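Local coordinates for protein CBIX (Paracoccus pantotrophus, PDB 4CCS) that probably acts as the terminal chelatase of siroheme biosynthesis, inserting iron into the sirohydrochlorin macrocycle, at residues Ala107-Thr112 / Gln202-Pro207; Ala100-Leu105 / Leu178-Thr183; Leu122-His127 / Ala144-Tyr149; Pro162-Ala167 / Pro193-Gln198. All blocks are in the same frame, centred on the assembly; numbering follows the deposited sequence.

Contact 1 (Ala107-Thr112 / Gln202-Pro207)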
loop_
_atom_site.group_PDB
_atom_site.type_symbol
_atom_site.label_atom_id
_atom_site.label_comp_id
_atom_site.label_asym_id
_atom_site.label_seq_id
_atom_site.Cartn_x
_atom_site.Cartn_y
_atom_site.Cartn_z
ATOM N N ALA A 107 -4.538 16.245 4.099
ATOM C CA ALA A 107 -4.540 17.717 4.147
ATOM C C ALA A 107 -5.222 18.288 2.894
ATOM O O ALA A 107 -6.069 19.171 3.020
ATOM C CB ALA A 107 -3.110 18.250 4.270
ATOM N N GLN A 108 -4.906 17.745 1.706
ATOM C CA GLN A 108 -5.531 18.149 0.423
ATOM C C GLN A 108 -7.057 17.913 0.482
ATOM O O GLN A 108 -7.838 18.808 0.127
ATOM C CB GLN A 108 -4.908 17.384 -0.772
ATOM C CG GLN A 108 -5.481 17.764 -2.151
ATOM C CD GLN A 108 -5.775 16.626 -3.124
ATOM O OE1 GLN A 108 -5.225 15.512 -3.050
ATOM N NE2 GLN A 108 -6.643 16.892 -4.107
ATOM N N ALA A 109 -7.464 16.732 0.986
ATOM C CA ALA A 109 -8.879 16.350 1.119
ATOM C C ALA A 109 -9.642 17.296 2.030
ATOM O O ALA A 109 -10.694 17.790 1.625
ATOM C CB ALA A 109 -9.000 14.921 1.627
ATOM N N ALA A 110 -9.091 17.594 3.232
ATOM C CA ALA A 110 -9.711 18.501 4.204
ATOM C C ALA A 110 -9.917 19.898 3.606
ATOM O O ALA A 110 -10.977 20.484 3.805
ATOM C CB ALA A 110 -8.877 18.576 5.473
ATOM N N GLU A 111 -8.935 20.382 2.820
ATOM C CA GLU A 111 -8.956 21.690 2.158
ATOM C C GLU A 111 -10.060 21.761 1.095
ATOM O O GLU A 111 -10.771 22.766 1.046
ATOM C CB GLU A 111 -7.569 22.044 1.580
ATOM C CG GLU A 111 -7.441 23.447 0.988
ATOM C CD GLU A 111 -7.922 24.606 1.845
ATOM O OE1 GLU A 111 -7.548 24.673 3.040
ATOM O OE2 GLU A 111 -8.691 25.443 1.321
ATOM N N THR A 112 -10.252 20.680 0.298
ATOM C CA THR A 112 -11.338 20.648 -0.705
ATOM C C THR A 112 -12.722 20.695 -0.032
ATOM O O THR A 112 -13.629 21.336 -0.549
ATOM C CB THR A 112 -11.219 19.475 -1.690
ATOM O OG1 THR A 112 -11.519 18.250 -1.021
ATOM C CG2 THR A 112 -9.868 19.415 -2.396
ATOM N N GLN A 202 -20.220 8.706 7.952
ATOM C CA GLN A 202 -20.742 9.906 7.280
ATOM C C GLN A 202 -19.664 10.750 6.614
ATOM O O GLN A 202 -19.995 11.719 5.922
ATOM C CB GLN A 202 -21.461 10.812 8.301
ATOM C CG GLN A 202 -22.550 10.145 9.126
ATOM C CD GLN A 202 -23.023 11.060 10.237
ATOM O OE1 GLN A 202 -23.628 12.107 9.984
ATOM N NE2 GLN A 202 -22.758 10.704 11.496
ATOM N N GLY A 203 -18.389 10.435 6.861
ATOM C CA GLY A 203 -17.296 11.257 6.340
ATOM C C GLY A 203 -16.884 10.934 4.909
ATOM O O GLY A 203 -17.572 10.203 4.183
ATOM N N LEU A 204 -15.747 11.503 4.514
ATOM C CA LEU A 204 -15.176 11.360 3.190
ATOM C C LEU A 204 -14.298 10.123 3.125
ATOM O O LEU A 204 -13.490 9.900 4.025
ATOM C CB LEU A 204 -14.346 12.622 2.877
ATOM C CG LEU A 204 -13.654 12.684 1.515
ATOM C CD1 LEU A 204 -14.681 12.747 0.372
ATOM C CD2 LEU A 204 -12.756 13.920 1.445
ATOM N N VAL A 205 -14.456 9.325 2.073
ATOM C CA VAL A 205 -13.649 8.117 1.897
ATOM C C VAL A 205 -12.770 8.349 0.692
ATOM O O VAL A 205 -13.279 8.514 -0.416
ATOM C CB VAL A 205 -14.501 6.825 1.757
ATOM C CG1 VAL A 205 -13.598 5.587 1.751
ATOM C CG2 VAL A 205 -15.539 6.731 2.881
ATOM N N LEU A 206 -11.457 8.365 0.903
ATOM C CA LEU A 206 -10.500 8.637 -0.164
ATOM C C LEU A 206 -10.166 7.397 -0.995
ATOM O O LEU A 206 -10.388 6.283 -0.518
ATOM C CB LEU A 206 -9.196 9.234 0.439
ATOM C CG LEU A 206 -9.331 10.531 1.266
ATOM C CD1 LEU A 206 -7.949 11.005 1.737
ATOM C CD2 LEU A 206 -9.996 11.652 0.440
ATOM N N PRO A 207 -9.574 7.579 -2.211
ATOM C CA PRO A 207 -9.081 6.441 -2.991
ATOM C C PRO A 207 -7.914 5.791 -2.183
ATOM O O PRO A 207 -7.330 6.484 -1.329
ATOM C CB PRO A 207 -8.536 7.109 -4.271
ATOM C CG PRO A 207 -9.317 8.335 -4.417
ATOM C CD PRO A 207 -9.571 8.819 -3.023
#
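Ala109 lays its methyl group over the ends of two leucines: CB is 3.6 Å from CD2 of Leu206 and 3.9 Å from CD2 of Leu204. The leucines reach it by different routes. Leu204 swings CG away from its own N (chi1 -180°), whereas Leu206 turns CG back beside its N (chi1 -58°), and the two CD2 methyls converge on the same alanine. Helix 98-113 here packs on strand 204-205, an outermost strand of the four-stranded parallel sheet in this half of the protein, with helices on both faces. Leu204 and Leu206 turn to this helix while Val205, between them, packs on Leu196 on the other face of the sheet, the alternation expected of an extended chain. Backbone bonds to Ala175 and Cys177 fasten the edge strand to strand 175-179, and Ile176 of that strand extends the apolar patch under Ala109 and Leu206. A methyl is short enough to let the helix come close, and the two leucines supply the length that reaches it. At the exposed end of the segment, Thr112 OG1 donates a hydrogen bond of 2.8 Å to Ala109 O, with the donor tilted 19° from the carbonyl plane.

Contact 2 (Ala100-Leu105 / Leu178-Thr183)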
loop_
_atom_site.group_PDB
_atom_site.type_symbol
_atom_site.label_atom_id
_atom_site.label_comp_id
_atom_site.label_asym_id
_atom_site.label_seq_id
_atom_site.Cartn_x
_atom_site.Cartn_y
_atom_site.Cartn_z
ATOM N N ALA A 100 4.431 10.857 5.024
ATOM C CA ALA A 100 4.277 12.208 4.446
ATOM C C ALA A 100 3.222 12.180 3.326
ATOM O O ALA A 100 2.394 13.091 3.233
ATOM C CB ALA A 100 5.601 12.708 3.911
ATOM N N LEU A 101 3.207 11.102 2.529
ATOM C CA LEU A 101 2.197 10.953 1.460
ATOM C C LEU A 101 0.764 10.925 2.029
ATOM O O LEU A 101 -0.119 11.632 1.506
ATOM C CB LEU A 101 2.493 9.713 0.585
ATOM C CG LEU A 101 1.431 9.357 -0.476
ATOM C CD1 LEU A 101 1.210 10.516 -1.442
ATOM C CD2 LEU A 101 1.836 8.145 -1.222
ATOM N N CYS A 102 0.543 10.145 3.114
ATOM C CA CYS A 102 -0.757 10.043 3.792
ATOM C C CYS A 102 -1.177 11.404 4.310
ATOM O O CYS A 102 -2.337 11.786 4.162
ATOM C CB CYS A 102 -0.712 9.014 4.918
ATOM S SG CYS A 102 -0.463 7.310 4.355
ATOM N N LEU A 103 -0.224 12.146 4.907
ATOM C CA LEU A 103 -0.511 13.489 5.428
ATOM C C LEU A 103 -0.908 14.468 4.319
ATOM O O LEU A 103 -1.895 15.180 4.479
ATOM C CB LEU A 103 0.653 14.030 6.292
ATOM C CG LEU A 103 0.419 15.389 6.985
ATOM C CD1 LEU A 103 -0.762 15.339 7.951
ATOM C CD2 LEU A 103 1.684 15.851 7.734
ATOM N N ALA A 104 -0.177 14.483 3.199
ATOM C CA ALA A 104 -0.481 15.377 2.078
ATOM C C ALA A 104 -1.868 15.057 1.478
ATOM O O ALA A 104 -2.634 15.974 1.190
ATOM C CB ALA A 104 0.588 15.251 1.015
ATOM N N LEU A 105 -2.204 13.754 1.327
ATOM C CA LEU A 105 -3.517 13.375 0.776
ATOM C C LEU A 105 -4.658 13.818 1.688
ATOM O O LEU A 105 -5.648 14.377 1.207
ATOM C CB LEU A 105 -3.589 11.859 0.541
ATOM C CG LEU A 105 -2.766 11.301 -0.613
ATOM C CD1 LEU A 105 -2.648 9.797 -0.481
ATOM C CD2 LEU A 105 -3.394 11.666 -1.985
ATOM N N LEU A 178 -8.826 7.152 5.013
ATOM C CA LEU A 178 -7.796 6.852 4.024
ATOM C C LEU A 178 -7.557 5.326 4.001
ATOM O O LEU A 178 -7.115 4.769 5.021
ATOM C CB LEU A 178 -6.486 7.591 4.362
ATOM C CG LEU A 178 -5.292 7.285 3.437
ATOM C CD1 LEU A 178 -5.598 7.665 1.947
ATOM C CD2 LEU A 178 -4.047 7.991 3.934
ATOM N N PRO A 179 -7.818 4.649 2.854
ATOM C CA PRO A 179 -7.562 3.201 2.753
ATOM C C PRO A 179 -6.070 2.976 2.541
ATOM O O PRO A 179 -5.496 3.413 1.536
ATOM C CB PRO A 179 -8.377 2.763 1.525
ATOM C CG PRO A 179 -9.418 3.829 1.356
ATOM C CD PRO A 179 -8.700 5.100 1.759
ATOM N N LEU A 180 -5.439 2.302 3.505
ATOM C CA LEU A 180 -4.020 2.031 3.452
ATOM C C LEU A 180 -3.791 0.720 2.704
ATOM O O LEU A 180 -3.531 -0.316 3.311
ATOM C CB LEU A 180 -3.446 2.054 4.885
ATOM C CG LEU A 180 -1.939 2.197 5.008
ATOM C CD1 LEU A 180 -1.518 3.638 4.739
ATOM C CD2 LEU A 180 -1.483 1.754 6.405
ATOM N N PHE A 181 -3.959 0.779 1.356
ATOM C CA PHE A 181 -3.805 -0.347 0.430
ATOM C C PHE A 181 -2.832 0.052 -0.693
ATOM O O PHE A 181 -2.923 1.162 -1.226
ATOM C CB PHE A 181 -5.169 -0.746 -0.167
ATOM C CG PHE A 181 -6.109 -1.415 0.814
ATOM C CD1 PHE A 181 -6.852 -0.660 1.720
ATOM C CD2 PHE A 181 -6.223 -2.800 0.857
ATOM C CE1 PHE A 181 -7.695 -1.281 2.653
ATOM C CE2 PHE A 181 -7.095 -3.421 1.765
ATOM C CZ PHE A 181 -7.821 -2.659 2.655
ATOM N N ALA A 182 -1.940 -0.874 -1.064
ATOM C CA ALA A 182 -0.932 -0.650 -2.099
ATOM C C ALA A 182 -1.482 -0.785 -3.518
ATOM O O ALA A 182 -0.920 -0.183 -4.431
ATOM C CB ALA A 182 0.234 -1.605 -1.899
ATOM N N THR A 183 -2.549 -1.599 -3.721
ATOM C CA THR A 183 -3.136 -1.797 -5.059
ATOM C C THR A 183 -4.637 -1.707 -5.023
ATOM O O THR A 183 -5.245 -1.997 -3.985
ATOM C CB THR A 183 -2.736 -3.160 -5.683
ATOM O OG1 THR A 183 -3.411 -4.238 -5.016
ATOM C CG2 THR A 183 -1.222 -3.395 -5.720
#
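Cys102 points its side chain from helix 98-113 at Leu178 and touches it from the first atom onward. CB lies 3.6 Å from Leu178 CD2, and SG remains beside the same methyl at 3.7 Å. At the tip the sulfur also meets a second leucine, with SG 3.8 Å from Leu180 CD1. A chi1 of -66° turns the sulfur away from the carbonyl carbon of Cys102 and against both leucines, which meet it from directions about at right angles. One helical turn on, Leu105 adds a looser touch, CD1 to CD1 of Leu178 at 4.4 Å. The strand side belongs to 175-179, an inner strand of the parallel sheet, which is bonded through its backbone to strand 121-126. Beyond Pro179 the chain bends through an inverse gamma turn centred on Leu180, with a weak bond of 3.1 Å from Phe181 N to Pro179 O. Leu180 does not set out from its backbone toward the helix, yet its end comes round to the sulfur. Ile142 and Leu146 of helix 134-146 also pack against Cys102, so the thiol sits between helices and sheet. A cysteine is slim enough for this place and its sulfur is readily polarised; here it behaves as an apolar group, and the contact is held by dispersion and the burial of hydrocarbon.

Contact 3 (Leu122-His127 / Ala144-Tyr149)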
loop_
_atom_site.group_PDB
_atom_site.type_symbol
_atom_site.label_atom_id
_atom_site.label_comp_id
_atom_site.label_asym_id
_atom_site.label_seq_id
_atom_site.Cartn_x
_atom_site.Cartn_y
_atom_site.Cartn_z
ATOM N N LEU A 122 -9.655 11.453 11.864
ATOM C CA LEU A 122 -9.032 10.591 10.859
ATOM C C LEU A 122 -9.176 9.112 11.129
ATOM O O LEU A 122 -9.022 8.675 12.266
ATOM C CB LEU A 122 -7.544 10.946 10.678
ATOM C CG LEU A 122 -7.257 12.414 10.336
ATOM C CD1 LEU A 122 -5.770 12.641 10.192
ATOM C CD2 LEU A 122 -8.018 12.854 9.076
ATOM N N LEU A 123 -9.468 8.339 10.072
ATOM C CA LEU A 123 -9.570 6.882 10.147
ATOM C C LEU A 123 -8.684 6.229 9.079
ATOM O O LEU A 123 -8.892 6.426 7.879
ATOM C CB LEU A 123 -11.026 6.408 10.024
ATOM C CG LEU A 123 -11.276 4.898 10.125
ATOM C CD1 LEU A 123 -10.996 4.365 11.552
ATOM C CD2 LEU A 123 -12.695 4.579 9.707
ATOM N N VAL A 124 -7.698 5.462 9.529
ATOM C CA VAL A 124 -6.792 4.744 8.637
ATOM C C VAL A 124 -7.399 3.335 8.530
ATOM O O VAL A 124 -7.473 2.623 9.541
ATOM C CB VAL A 124 -5.338 4.726 9.185
ATOM C CG1 VAL A 124 -4.446 3.787 8.370
ATOM C CG2 VAL A 124 -4.748 6.139 9.241
ATOM N N ALA A 125 -7.894 2.969 7.334
ATOM C CA ALA A 125 -8.496 1.644 7.115
ATOM C C ALA A 125 -7.496 0.735 6.420
ATOM O O ALA A 125 -6.945 1.110 5.397
ATOM C CB ALA A 125 -9.768 1.776 6.282
ATOM N N ALA A 126 -7.232 -0.452 6.978
ATOM C CA ALA A 126 -6.241 -1.343 6.394
ATOM C C ALA A 126 -6.663 -2.805 6.504
ATOM O O ALA A 126 -7.560 -3.134 7.286
ATOM C CB ALA A 126 -4.884 -1.121 7.073
ATOM N N HIS A 127 -6.037 -3.675 5.703
ATOM C CA HIS A 127 -6.353 -5.098 5.722
ATOM C C HIS A 127 -6.035 -5.710 7.083
ATOM O O HIS A 127 -6.851 -6.449 7.635
ATOM C CB HIS A 127 -5.596 -5.850 4.606
ATOM C CG HIS A 127 -6.005 -7.292 4.480
ATOM N ND1 HIS A 127 -7.218 -7.653 3.902
ATOM C CD2 HIS A 127 -5.331 -8.419 4.815
ATOM C CE1 HIS A 127 -7.249 -8.980 3.917
ATOM N NE2 HIS A 127 -6.129 -9.487 4.445
ATOM N N ALA A 144 -0.724 7.354 14.346
ATOM C CA ALA A 144 -0.037 8.130 15.394
ATOM C C ALA A 144 0.793 9.289 14.813
ATOM O O ALA A 144 0.942 10.310 15.473
ATOM C CB ALA A 144 0.838 7.219 16.250
ATOM N N GLY A 145 1.273 9.162 13.563
ATOM C CA GLY A 145 2.037 10.222 12.890
ATOM C C GLY A 145 1.124 11.307 12.330
ATOM O O GLY A 145 1.553 12.448 12.180
ATOM N N LEU A 146 -0.136 10.953 11.991
ATOM C CA LEU A 146 -1.111 11.899 11.458
ATOM C C LEU A 146 -1.839 12.664 12.578
ATOM O O LEU A 146 -2.187 13.835 12.404
ATOM C CB LEU A 146 -2.162 11.147 10.601
ATOM C CG LEU A 146 -1.692 10.436 9.334
ATOM C CD1 LEU A 146 -2.749 9.451 8.846
ATOM C CD2 LEU A 146 -1.382 11.418 8.232
ATOM N N ALA A 147 -2.095 11.984 13.715
ATOM C CA ALA A 147 -2.841 12.511 14.869
ATOM C C ALA A 147 -2.411 13.925 15.359
ATOM O O ALA A 147 -3.311 14.688 15.706
ATOM C CB ALA A 147 -2.815 11.516 16.029
ATOM N N PRO A 148 -1.090 14.301 15.359
ATOM C CA PRO A 148 -0.721 15.654 15.821
ATOM C C PRO A 148 -1.244 16.784 14.934
ATOM O O PRO A 148 -1.338 17.924 15.396
ATOM C CB PRO A 148 0.814 15.624 15.806
ATOM C CG PRO A 148 1.152 14.226 16.043
ATOM C CD PRO A 148 0.128 13.476 15.216
ATOM N N TYR A 149 -1.613 16.470 13.676
ATOM C CA TYR A 149 -2.111 17.463 12.727
ATOM C C TYR A 149 -3.629 17.566 12.668
ATOM O O TYR A 149 -4.157 18.495 12.058
ATOM C CB TYR A 149 -1.521 17.195 11.331
ATOM C CG TYR A 149 -0.015 17.070 11.341
ATOM C CD1 TYR A 149 0.800 18.200 11.324
ATOM C CD2 TYR A 149 0.600 15.822 11.397
ATOM C CE1 TYR A 149 2.188 18.089 11.354
ATOM C CE2 TYR A 149 1.986 15.700 11.436
ATOM C CZ TYR A 149 2.777 16.836 11.394
ATOM O OH TYR A 149 4.141 16.710 11.409
#
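Segment 144-149 passes over the start of strand 121-126, bringing Leu146 above Leu122 and Val124, with the closest CA atoms, those of Leu122 and Ala147, 7.6 Å apart. Leu146 makes nearly all of the contact from the helix side, with two parts of its side chain. Its CB is 3.9 Å from CD1 of Leu122, and these two side chains cross at about a right angle. Farther out, CD1 of Leu146 is 3.9 Å from CG2 of Val124, a methyl that chi1 of 171° places opposite the carbonyl carbon, facing Leu146. Strand, helix and the following strand 152-157 form a beta-alpha-beta unit, and this packing holds the helix against the strand that precedes it. Leu122 and Val124 share a face because they are two residues apart; Leu123, between them, turns to Ile164 and Ala167 on the other face of the sheet. Branched aliphatic side chains suit such a buried layer, where the contacts are apolar. Leu103 and Ile106 of helix 98-113 also pack on Leu146. Residues 147-149 form a 3-10 segment, with Tyr149 N bonded to Leu146 O at 3.0 Å and the Tyr149 ring turning its edge to Gly145 O, in plane.

Contact 4 (Pro162-Ala167 / Pro193-Gln198)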
loop_
_atom_site.group_PDB
_atom_site.type_symbol
_atom_site.label_atom_id
_atom_site.label_comp_id
_atom_site.label_asym_id
_atom_site.label_seq_id
_atom_site.Cartn_x
_atom_site.Cartn_y
_atom_site.Cartn_z
ATOM N N PRO A 162 -9.217 -3.638 16.048
ATOM C CA PRO A 162 -10.585 -3.135 15.924
ATOM C C PRO A 162 -11.072 -3.281 14.475
ATOM O O PRO A 162 -10.382 -2.838 13.553
ATOM C CB PRO A 162 -10.471 -1.676 16.403
ATOM C CG PRO A 162 -9.048 -1.285 16.105
ATOM C CD PRO A 162 -8.242 -2.546 16.291
ATOM N N PHE A 163 -12.244 -3.942 14.294
ATOM C CA PHE A 163 -12.878 -4.173 12.995
ATOM C C PHE A 163 -13.343 -2.830 12.431
ATOM O O PHE A 163 -13.861 -2.014 13.179
ATOM C CB PHE A 163 -14.071 -5.128 13.185
ATOM C CG PHE A 163 -14.719 -5.655 11.930
ATOM C CD1 PHE A 163 -13.991 -5.803 10.766
ATOM C CD2 PHE A 163 -16.036 -6.085 11.940
ATOM C CE1 PHE A 163 -14.587 -6.298 9.613
ATOM C CE2 PHE A 163 -16.622 -6.605 10.794
ATOM C CZ PHE A 163 -15.893 -6.705 9.639
ATOM N N ILE A 164 -13.162 -2.606 11.127
ATOM C CA ILE A 164 -13.553 -1.362 10.474
ATOM C C ILE A 164 -15.047 -1.008 10.705
ATOM O O ILE A 164 -15.340 0.162 10.947
ATOM C CB ILE A 164 -13.111 -1.361 8.975
ATOM C CG1 ILE A 164 -13.350 0.003 8.312
ATOM C CG2 ILE A 164 -13.703 -2.508 8.167
ATOM C CD1 ILE A 164 -12.363 1.064 8.785
ATOM N N ALA A 165 -15.970 -2.002 10.725
ATOM C CA ALA A 165 -17.398 -1.756 11.005
ATOM C C ALA A 165 -17.626 -1.151 12.405
ATOM O O ALA A 165 -18.614 -0.454 12.611
ATOM C CB ALA A 165 -18.197 -3.044 10.859
ATOM N N ASP A 166 -16.714 -1.425 13.358
ATOM C CA ASP A 166 -16.763 -0.885 14.718
ATOM C C ASP A 166 -16.014 0.453 14.825
ATOM O O ASP A 166 -16.530 1.396 15.423
ATOM C CB ASP A 166 -16.168 -1.895 15.714
ATOM C CG ASP A 166 -17.002 -3.156 15.865
ATOM O OD1 ASP A 166 -18.246 -3.054 15.815
ATOM O OD2 ASP A 166 -16.409 -4.242 16.016
ATOM N N ALA A 167 -14.792 0.512 14.263
ATOM C CA ALA A 167 -13.894 1.673 14.301
ATOM C C ALA A 167 -14.460 2.912 13.609
ATOM O O ALA A 167 -14.195 4.035 14.060
ATOM C CB ALA A 167 -12.543 1.305 13.700
ATOM N N PRO A 193 -16.538 -0.112 1.103
ATOM C CA PRO A 193 -17.840 0.575 1.087
ATOM C C PRO A 193 -18.920 -0.128 1.902
ATOM O O PRO A 193 -19.636 0.556 2.620
ATOM C CB PRO A 193 -18.173 0.664 -0.397
ATOM C CG PRO A 193 -16.845 0.802 -1.033
ATOM C CD PRO A 193 -15.970 -0.143 -0.267
ATOM N N ALA A 194 -18.972 -1.478 1.877
ATOM C CA ALA A 194 -19.950 -2.257 2.641
ATOM C C ALA A 194 -19.711 -2.146 4.155
ATOM O O ALA A 194 -20.670 -2.026 4.918
ATOM C CB ALA A 194 -19.919 -3.722 2.205
ATOM N N ALA A 195 -18.428 -2.185 4.581
ATOM C CA ALA A 195 -18.028 -2.093 5.993
ATOM C C ALA A 195 -18.322 -0.696 6.532
ATOM O O ALA A 195 -18.831 -0.559 7.638
ATOM C CB ALA A 195 -16.545 -2.405 6.122
ATOM N N LEU A 196 -18.029 0.341 5.738
ATOM C CA LEU A 196 -18.279 1.720 6.151
ATOM C C LEU A 196 -19.766 2.030 6.144
ATOM O O LEU A 196 -20.211 2.830 6.961
ATOM C CB LEU A 196 -17.487 2.724 5.282
ATOM C CG LEU A 196 -15.960 2.655 5.437
ATOM C CD1 LEU A 196 -15.271 3.420 4.344
ATOM C CD2 LEU A 196 -15.510 3.172 6.793
ATOM N N SER A 197 -20.545 1.359 5.264
ATOM C CA SER A 197 -22.006 1.529 5.225
ATOM C C SER A 197 -22.611 0.934 6.505
ATOM O O SER A 197 -23.440 1.593 7.141
ATOM C CB SER A 197 -22.601 0.853 3.989
ATOM O OG SER A 197 -24.019 0.860 4.062
ATOM N N GLN A 198 -22.185 -0.297 6.891
ATOM C CA GLN A 198 -22.640 -0.956 8.127
ATOM C C GLN A 198 -22.322 -0.087 9.343
ATOM O O GLN A 198 -23.133 -0.012 10.264
ATOM C CB GLN A 198 -21.986 -2.340 8.298
ATOM C CG GLN A 198 -22.808 -3.483 7.705
ATOM C CD GLN A 198 -21.944 -4.604 7.159
ATOM O OE1 GLN A 198 -21.028 -5.106 7.827
ATOM N NE2 GLN A 198 -22.230 -5.048 5.937
#
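Ile164 presses its CG2 methyl against CB of Ala195 at 3.5 Å, the tightest point between two short helices. Its other branch lies more loosely, CG1 being 4.1 Å from CD2 of Leu196. Because CG1 extends away from the backbone N (chi1 -173°), CG2 falls between N and the carbonyl carbon, on the side of Ala195, and one beta-branched residue serves both neighbours. Beside it the backbones themselves nearly meet: CA of Ala165 is 5.1 Å from CA of Ala195 and 3.9 Å from its carbonyl O. Alanine at both positions is what permits so close an approach. Helices 164-167 and 192-199 lie together on the face of the parallel sheet turned away from helix 98-113, completing an alpha/beta/alpha layering, and Ile164 carries the contact inward to Leu123 and Ala125 of strand 121-126. The outward side is slacker. Gln198, exposed, comes near with the base of its side chain, CB being 4.6 Å from CB of Ala165. Here polar links take over: Arg169, just beyond the segment, hydrogen-bonds to Gln198 O and forms a long, weak ion pair with Asp166. Phe163 O, at the N-cap position, accepts backbone bonds from Asp166 and Ala167.

Followed from the N terminus, the chain first builds another four-stranded parallel sheet and then enters helix 98-113, where contacts 2 and 1 open in turn. Contact 3 opens and closes next, a short local loop within one beta-alpha-beta unit that falls inside the spans of both. Contact 4 opens at 162-167. Contact 2 then closes on strand 175-179, contact 4 on helix 192-199, and contact 1 on strand 204-205. Contact 2 therefore crosses contacts 1 and 4, while contact 1 encloses contacts 3 and 4. Contacts 1, 2 and 3 bind helices to one face of the second sheet; contact 4 joins two helices on the opposite face, meeting contact 3 through Leu123 and Ile164.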